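PDB 4RFA: Lmo0740 protein from Listeria monocytogenes, which probably acts as a Crp-family transcription activator, with a cyclic nucleotide-binding-type sensor domain joined to a DNA-binding helix-turn-helix domain. Local coordinates for residues Ile181-Leu186 and Ile211-Pro216; Leu143-Lys148 and Tyr155-Asn160. All coordinates share one frame; numbering follows the deposited sequence.

Interaction 1 (Ile181-Leu186 and Ile211-Pro216)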
ATOM      1  N   ILE A 181      -3.526  12.518  18.498  1.00 49.91           N
ATOM      2  CA  ILE A 181      -2.238  11.844  18.613  1.00 46.76           C
ATOM      3  C   ILE A 181      -1.621  12.116  20.001  1.00 49.35           C
ATOM      4  O   ILE A 181      -0.930  13.149  20.224  1.00 51.52           O
ATOM      5  CB  ILE A 181      -1.233  12.271  17.544  1.00 48.22           C
ATOM      6  CG1 ILE A 181      -1.816  12.194  16.117  1.00 46.93           C
ATOM      7  CG2 ILE A 181       0.033  11.393  17.653  1.00 48.25           C
ATOM      8  CD1 ILE A 181      -2.105  10.827  15.605  1.00 45.55           C
ATOM      9  N   ASN A 182      -1.931  11.216  20.930  1.00 45.05           N
ATOM     10  CA  ASN A 182      -1.349  11.206  22.260  1.00 46.82           C
ATOM     11  C   ASN A 182      -0.407  10.050  22.385  1.00 47.93           C
ATOM     12  O   ASN A 182      -0.141   9.271  21.418  1.00 50.48           O
ATOM     13  CB  ASN A 182      -2.424  11.126  23.363  1.00 50.61           C
ATOM     14  CG  ASN A 182      -3.384   9.955  23.184  1.00 50.65           C
ATOM     15  OD1 ASN A 182      -3.094   8.983  22.516  1.00 55.16           O
ATOM     16  ND2 ASN A 182      -4.519  10.044  23.819  1.00 51.70           N
ATOM     17  N   GLN A 183       0.117   9.918  23.579  1.00 46.03           N
ATOM     18  CA  GLN A 183       1.053   8.854  23.893  1.00 49.32           C
ATOM     19  C   GLN A 183       0.588   7.445  23.563  1.00 49.29           C
ATOM     20  O   GLN A 183       1.357   6.616  23.041  1.00 45.04           O
ATOM     21  CB  GLN A 183       1.456   8.942  25.364  1.00 54.74           C
ATOM     22  CG  GLN A 183       2.769   8.252  25.657  1.00 58.79           C
ATOM     23  CD  GLN A 183       3.302   8.624  27.011  1.00 61.09           C
ATOM     24  OE1 GLN A 183       3.834   9.731  27.228  1.00 67.18           O
ATOM     25  NE2 GLN A 183       3.144   7.714  27.939  1.00 65.54           N
ATOM     26  N   SER A 184      -0.643   7.129  23.933  1.00 49.26           N
ATOM     27  CA  SER A 184      -1.205   5.805  23.662  1.00 46.87           C
ATOM     28  C   SER A 184      -1.356   5.548  22.168  1.00 44.93           C
ATOM     29  O   SER A 184      -1.037   4.468  21.661  1.00 48.16           O
ATOM     30  CB  SER A 184      -2.590   5.673  24.352  1.00 49.89           C
ATOM     31  OG  SER A 184      -3.145   4.407  24.058  1.00 58.56           O
ATOM     32  N   VAL A 185      -1.817   6.559  21.438  1.00 43.68           N
ATOM     33  CA  VAL A 185      -1.995   6.409  20.016  1.00 41.62           C
ATOM     34  C   VAL A 185      -0.624   6.289  19.305  1.00 44.70           C
ATOM     35  O   VAL A 185      -0.417   5.386  18.471  1.00 39.67           O
ATOM     36  CB  VAL A 185      -2.833   7.540  19.465  1.00 43.85           C
ATOM     37  CG1 VAL A 185      -2.821   7.563  17.947  1.00 40.77           C
ATOM     38  CG2 VAL A 185      -4.288   7.447  20.026  1.00 46.17           C
ATOM     39  N   LEU A 186       0.321   7.138  19.699  1.00 42.15           N
ATOM     40  CA  LEU A 186       1.642   7.103  19.129  1.00 43.25           C
ATOM     41  C   LEU A 186       2.231   5.751  19.326  1.00 43.44           C
ATOM     42  O   LEU A 186       2.810   5.222  18.402  1.00 47.81           O
ATOM     43  CB  LEU A 186       2.553   8.185  19.714  1.00 41.78           C
ATOM     44  CG  LEU A 186       3.908   8.415  19.080  1.00 46.66           C
ATOM     45  CD1 LEU A 186       3.723   8.829  17.635  1.00 49.66           C
ATOM     46  CD2 LEU A 186       4.633   9.504  19.861  1.00 49.25           C
ATOM     47  N   ILE A 211       9.696  19.606  20.692  1.00 60.59           N
ATOM     48  CA  ILE A 211       9.780  20.721  21.600  1.00 62.84           C
ATOM     49  C   ILE A 211       9.378  20.333  23.014  1.00 66.89           C
ATOM     50  O   ILE A 211      10.000  20.803  23.979  1.00 70.90           O
ATOM     51  CB  ILE A 211       8.880  21.884  21.178  1.00 65.35           C
ATOM     52  CG1 ILE A 211       9.173  22.329  19.728  1.00 66.29           C
ATOM     53  CG2 ILE A 211       9.024  23.021  22.168  1.00 68.06           C
ATOM     54  CD1 ILE A 211      10.606  22.739  19.427  1.00 68.56           C
ATOM     55  N   ASN A 212       8.314  19.534  23.139  1.00 62.88           N
ATOM     56  CA  ASN A 212       7.859  19.017  24.433  1.00 63.27           C
ATOM     57  C   ASN A 212       7.482  17.544  24.381  1.00 57.80           C
ATOM     58  O   ASN A 212       7.072  17.061  23.366  1.00 58.24           O
ATOM     59  CB  ASN A 212       6.620  19.797  24.915  1.00 73.51           C
ATOM     60  CG  ASN A 212       6.487  19.813  26.444  1.00 81.77           C
ATOM     61  OD1 ASN A 212       7.365  19.332  27.167  1.00 85.85           O
ATOM     62  ND2 ASN A 212       5.412  20.402  26.937  1.00 81.45           N
ATOM     63  N   LYS A 213       7.566  16.875  25.514  1.00 56.79           N
ATOM     64  CA  LYS A 213       7.190  15.492  25.674  1.00 60.83           C
ATOM     65  C   LYS A 213       5.664  15.264  25.687  1.00 61.74           C
ATOM     66  O   LYS A 213       5.209  14.154  25.601  1.00 60.07           O
ATOM     67  CB  LYS A 213       7.756  14.995  26.996  1.00 67.60           C
ATOM     68  CG  LYS A 213       7.726  13.496  27.102  1.00 69.15           C
ATOM     69  CD  LYS A 213       8.129  13.036  28.480  1.00 71.34           C
ATOM     70  CE  LYS A 213       7.672  11.592  28.637  1.00 67.22           C
ATOM     71  NZ  LYS A 213       8.757  10.790  29.235  1.00 65.20           N
ATOM     72  N   LYS A 214       4.918  16.348  25.710  1.00 61.50           N
ATOM     73  CA  LYS A 214       3.514  16.400  25.968  1.00 62.70           C
ATOM     74  C   LYS A 214       2.696  16.667  24.690  1.00 64.90           C
ATOM     75  O   LYS A 214       3.014  17.560  23.918  1.00 63.16           O
ATOM     76  CB  LYS A 214       3.349  17.604  26.876  1.00 69.15           C
ATOM     77  CG  LYS A 214       2.098  17.657  27.683  1.00 71.69           C
ATOM     78  CD  LYS A 214       1.712  19.115  27.915  1.00 73.72           C
ATOM     79  CE  LYS A 214       0.944  19.270  29.190  1.00 73.38           C
ATOM     80  NZ  LYS A 214       0.025  18.111  29.379  1.00 71.67           N
ATOM     81  N   SER A 215       1.593  15.966  24.492  1.00 62.51           N
ATOM     82  CA  SER A 215       0.762  16.261  23.319  1.00 62.84           C
ATOM     83  C   SER A 215      -0.135  17.488  23.517  1.00 64.78           C
ATOM     84  O   SER A 215      -0.546  17.807  24.637  1.00 64.94           O
ATOM     85  CB  SER A 215      -0.074  15.055  22.900  1.00 59.01           C
ATOM     86  OG  SER A 215      -0.727  14.487  24.005  1.00 59.14           O
ATOM     87  N   PRO A 216      -0.477  18.165  22.418  1.00 63.44           N
ATOM     88  CA  PRO A 216      -0.138  17.818  21.027  1.00 61.22           C
ATOM     89  C   PRO A 216       1.342  17.981  20.711  1.00 64.29           C
ATOM     90  O   PRO A 216       1.990  18.930  21.170  1.00 64.97           O
ATOM     91  CB  PRO A 216      -0.990  18.769  20.174  1.00 64.65           C
ATOM     92  CG  PRO A 216      -1.637  19.738  21.122  1.00 68.12           C
ATOM     93  CD  PRO A 216      -1.378  19.318  22.542  1.00 64.35           C
TER
HETATM   94  O   HOH W   1       3.186  12.585  25.510  1.00 60.55           O
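Ser215 gives up the most surface in this contact and meets the backbone of Ile181 and Asn182 from the loop side. Its CB points across the interface and sits 3.4 Å from Ile181 O, a van der Waals approach to the carbonyl. With chi1 at 48°, OG stands between the backbone N and the carbonyl carbon of its own residue; this places OG beside Asn182, 3.8 Å from Asn182 CB. The peptide that follows Ser215, before Pro216, is cis.

Gln183 makes the second meeting, further along. Its chain runs out extended to CD and carries the amide towards Lys213, although Gln183 OE1 and Lys213 CE come no nearer than 4.5 Å. A water spans the gap: it donates a short bond of 2.6 Å to Lys213 O and a weak one of 3.4 Å to Gln183 OE1. The other end of the amide is held by Gln194, which accepts from Gln183 NE2, while Lys213 NZ reaches back to Thr202 OG1 and Ser198 O. Both side chains bond directly to helix 194-206, while the water links the Gln183 amide, weakly, to the backbone carbonyl of Lys213.

Ile181 contributes mainly its carbonyl, since its side chain leads off to Phe75 and Met165. Next to it, Asn182 is the N-cap of helix 183-189: OD1 accepts from Val185 N at 2.9 Å, with an N-H...O angle of 160°. Ile211 bonds backbone to backbone with Arg218, so 211-216 is a loop leading into strand 218-220, probably the wing. A capped helix start packed beside such a loop, with helix 194-206 between them in sequence, fits the winged helix-turn-helix of Crp-family regulators.

Interaction 2 (Leu143-Lys148 and Tyr155-Asn160); sequences LGMIAK and YMALEN
The selenomethionines Met145 and Met156 lie alongside each other, running opposite ways, each driving its methyl into the other's segment. Met145 runs straight out from CG (chi3 -179°), which carries CE to the helix surface, 3.4 Å from Ala157 CB and 3.9 Å from Met156 CB. This is the tight end of the contact: CE also lies 3.3 Å from Ala157 CA, closer than carbons usually pack, so the exact methyl position deserves some caution. Met156 replies with a chain bent at its last torsion (chi3 70°), so that CE folds against the turn and stops 3.3 Å from Gly144 O. Gly144, with no side chain, presents bare backbone to that methyl.

Two overlapping beta turns shape the receiving loop, type I from Leu143 to Ile146 and type II from Met145 to Lys148. They join the long helix 126-143 to helix 150-165, the place where Crp-family proteins pass from the dimerisation helix to the DNA-binding domain. The second subunit lies close by: its Leu142 packs on Leu143 and its Ile146 on Met145.

Toward Lys148 the fit slackens. Lys148 crosses Met156 at about a right angle, and its bend at chi2 (-59°) brings the aliphatic chain over the selenium, with CG 4.1 Å from Met156 SE. Lys148 and Met156 are both partly exposed, whereas Met145 and Ala157 are buried, which places the looser side nearer to solvent. At another margin Asn160 merely brushes the tight methyl, its ND2 lying 4.1 Å from Met145 CE; that amide nitrogen is hydrogen-bonded to Tyr189 OH, tying helix 150-165 to helix 183-189.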
ATOM      1  N   LEU A 143       6.263   0.900   5.053  1.00 38.12           N
ATOM      2  CA  LEU A 143       7.120  -0.288   4.864  1.00 39.71           C
ATOM      3  C   LEU A 143       8.573  -0.017   5.318  1.00 35.69           C
ATOM      4  O   LEU A 143       9.298  -0.923   5.743  1.00 38.46           O
ATOM      5  CB  LEU A 143       7.090  -0.770   3.418  1.00 40.70           C
ATOM      6  CG  LEU A 143       5.750  -1.352   2.899  1.00 42.95           C
ATOM      7  CD1 LEU A 143       5.870  -1.644   1.411  1.00 46.42           C
ATOM      8  CD2 LEU A 143       5.389  -2.634   3.609  1.00 42.81           C
ATOM      9  N   GLY A 144       9.005   1.225   5.248  1.00 39.26           N
ATOM     10  CA  GLY A 144      10.352   1.568   5.736  1.00 42.03           C
ATOM     11  C   GLY A 144      10.560   1.323   7.228  1.00 41.59           C
ATOM     12  O   GLY A 144      11.697   1.377   7.734  1.00 44.00           O
HETATM   13  N   MSE A 145       9.478   1.024   7.940  1.00 38.88           N
HETATM   14  CA  MSE A 145       9.551   0.789   9.375  1.00 41.61           C
HETATM   15  C   MSE A 145       9.949  -0.627   9.694  1.00 38.15           C
HETATM   16  O   MSE A 145      10.320  -0.921  10.852  1.00 37.16           O
HETATM   17  CB  MSE A 145       8.190   1.078  10.000  1.00 42.03           C
HETATM   18  CG  MSE A 145       8.082   2.539  10.421  1.00 51.44           C
HETATM   19 SE   MSE A 145       6.517   2.769  11.595  1.00 64.36          SE
HETATM   20  CE  MSE A 145       6.687   4.707  11.903  1.00 61.24           C
ATOM     21  N   ILE A 146       9.880  -1.511   8.704  1.00 39.07           N
ATOM     22  CA  ILE A 146      10.213  -2.953   8.885  1.00 39.72           C
ATOM     23  C   ILE A 146      11.661  -3.098   9.302  1.00 42.64           C
ATOM     24  O   ILE A 146      12.503  -2.372   8.826  1.00 44.40           O
ATOM     25  CB  ILE A 146       9.913  -3.748   7.601  1.00 37.43           C
ATOM     26  CG1 ILE A 146       8.431  -3.760   7.325  1.00 38.38           C
ATOM     27  CG2 ILE A 146      10.397  -5.196   7.708  1.00 37.79           C
ATOM     28  CD1 ILE A 146       8.040  -4.359   5.992  1.00 42.06           C
ATOM     29  N   ALA A 147      11.932  -3.983  10.260  1.00 46.48           N
ATOM     30  CA  ALA A 147      13.310  -4.181  10.752  1.00 48.02           C
ATOM     31  C   ALA A 147      13.946  -2.987  11.475  1.00 46.72           C
ATOM     32  O   ALA A 147      15.161  -2.842  11.461  1.00 49.68           O
ATOM     33  CB  ALA A 147      14.232  -4.647   9.594  1.00 48.27           C
ATOM     34  N   LYS A 148      13.155  -2.084  12.049  1.00 49.80           N
ATOM     35  CA  LYS A 148      13.723  -0.958  12.764  1.00 45.07           C
ATOM     36  C   LYS A 148      13.450  -1.109  14.240  1.00 45.62           C
ATOM     37  O   LYS A 148      12.469  -1.744  14.652  1.00 47.76           O
ATOM     38  CB  LYS A 148      13.103   0.351  12.301  1.00 50.76           C
ATOM     39  CG  LYS A 148      13.294   0.741  10.861  1.00 48.65           C
ATOM     40  CD  LYS A 148      14.717   0.895  10.419  1.00 57.47           C
ATOM     41  CE  LYS A 148      14.671   1.504   9.012  1.00 62.46           C
ATOM     42  NZ  LYS A 148      16.039   1.836   8.569  1.00 67.44           N
ATOM     43  N   TYR A 155      10.818   8.214  15.314  1.00 38.62           N
ATOM     44  CA  TYR A 155      11.188   9.321  14.418  1.00 40.64           C
ATOM     45  C   TYR A 155      10.417   9.266  13.131  1.00 42.22           C
ATOM     46  O   TYR A 155       9.931  10.276  12.654  1.00 43.15           O
ATOM     47  CB  TYR A 155      12.683   9.238  14.088  1.00 47.58           C
ATOM     48  CG  TYR A 155      13.581  10.027  15.056  1.00 46.57           C
ATOM     49  CD1 TYR A 155      13.637  11.404  14.973  1.00 51.31           C
ATOM     50  CD2 TYR A 155      14.372   9.402  16.004  1.00 50.44           C
ATOM     51  CE1 TYR A 155      14.455  12.161  15.802  1.00 52.62           C
ATOM     52  CE2 TYR A 155      15.218  10.143  16.830  1.00 52.46           C
ATOM     53  CZ  TYR A 155      15.223  11.531  16.731  1.00 53.51           C
ATOM     54  OH  TYR A 155      16.001  12.342  17.509  1.00 63.06           O
HETATM   55  N   MSE A 156      10.370   8.076  12.528  1.00 42.01           N
HETATM   56  CA  MSE A 156       9.745   7.894  11.234  1.00 43.65           C
HETATM   57  C   MSE A 156       8.276   8.123  11.384  1.00 43.38           C
HETATM   58  O   MSE A 156       7.703   8.754  10.525  1.00 41.34           O
HETATM   59  CB  MSE A 156       9.917   6.476  10.645  1.00 43.72           C
HETATM   60  CG  MSE A 156      11.377   6.267  10.276  1.00 55.18           C
HETATM   61 SE   MSE A 156      11.720   4.353   9.834  1.00 67.96          SE
HETATM   62  CE  MSE A 156      10.697   4.468   8.173  1.00 63.73           C
ATOM     63  N   ALA A 157       7.652   7.596  12.443  1.00 37.71           N
ATOM     64  CA  ALA A 157       6.241   7.890  12.688  1.00 38.50           C
ATOM     65  C   ALA A 157       5.965   9.415  12.775  1.00 37.80           C
ATOM     66  O   ALA A 157       5.043   9.945  12.167  1.00 39.11           O
ATOM     67  CB  ALA A 157       5.776   7.206  13.960  1.00 36.69           C
ATOM     68  N   LEU A 158       6.698  10.108  13.623  1.00 40.44           N
ATOM     69  CA  LEU A 158       6.391  11.503  13.869  1.00 41.63           C
ATOM     70  C   LEU A 158       6.627  12.303  12.623  1.00 46.83           C
ATOM     71  O   LEU A 158       5.905  13.271  12.357  1.00 48.32           O
ATOM     72  CB  LEU A 158       7.249  12.046  14.995  1.00 43.61           C
ATOM     73  CG  LEU A 158       6.777  11.618  16.371  1.00 43.24           C
ATOM     74  CD1 LEU A 158       7.816  11.972  17.419  1.00 49.72           C
ATOM     75  CD2 LEU A 158       5.414  12.216  16.719  1.00 45.39           C
ATOM     76  N   GLU A 159       7.571  11.863  11.794  1.00 47.53           N
ATOM     77  CA  GLU A 159       7.742  12.494  10.505  1.00 51.52           C
ATOM     78  C   GLU A 159       6.612  12.209   9.519  1.00 48.84           C
ATOM     79  O   GLU A 159       6.239  13.116   8.752  1.00 50.28           O
ATOM     80  CB  GLU A 159       9.121  12.159   9.872  1.00 52.90           C
ATOM     81  CG  GLU A 159       9.187  12.404   8.387  1.00 57.19           C
ATOM     82  CD  GLU A 159      10.483  11.918   7.730  1.00 71.60           C
ATOM     83  OE1 GLU A 159      11.587  12.238   8.219  1.00 65.42           O
ATOM     84  OE2 GLU A 159      10.378  11.232   6.684  1.00 79.56           O
ATOM     85  N   ASN A 160       6.165  10.955   9.439  1.00 45.17           N
ATOM     86  CA  ASN A 160       5.086  10.561   8.559  1.00 45.32           C
ATOM     87  C   ASN A 160       3.847  11.381   8.956  1.00 45.89           C
ATOM     88  O   ASN A 160       3.096  11.885   8.116  1.00 47.11           O
ATOM     89  CB  ASN A 160       4.661   9.084   8.750  1.00 50.34           C
ATOM     90  CG  ASN A 160       5.676   8.020   8.221  1.00 55.79           C
ATOM     91  OD1 ASN A 160       6.586   8.286   7.447  1.00 55.21           O
ATOM     92  ND2 ASN A 160       5.434   6.770   8.606  1.00 57.48           N
TER

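In the fold
Interaction 1 is a surface contact and interaction 2 is partly buried; their centres lie about 17 Å apart. Interaction 1 brings together the start of helix 183-189 and the loop before strand 218-220 with 127 Å² buried, through sparse van der Waals contacts and one water, weakly held on the Gln183 side. Interaction 2 buries 223 Å² with almost entirely apolar chemistry, packing the loop after helix 126-143 on helix 150-165 beside the second subunit. The two meet through the domain interior, where Leu186 CD1 lies 3.9 Å from Leu158 CD2. Helix 150-165 thus supports both: it forms one side of interaction 2 and underlies helix 183-189 of interaction 1.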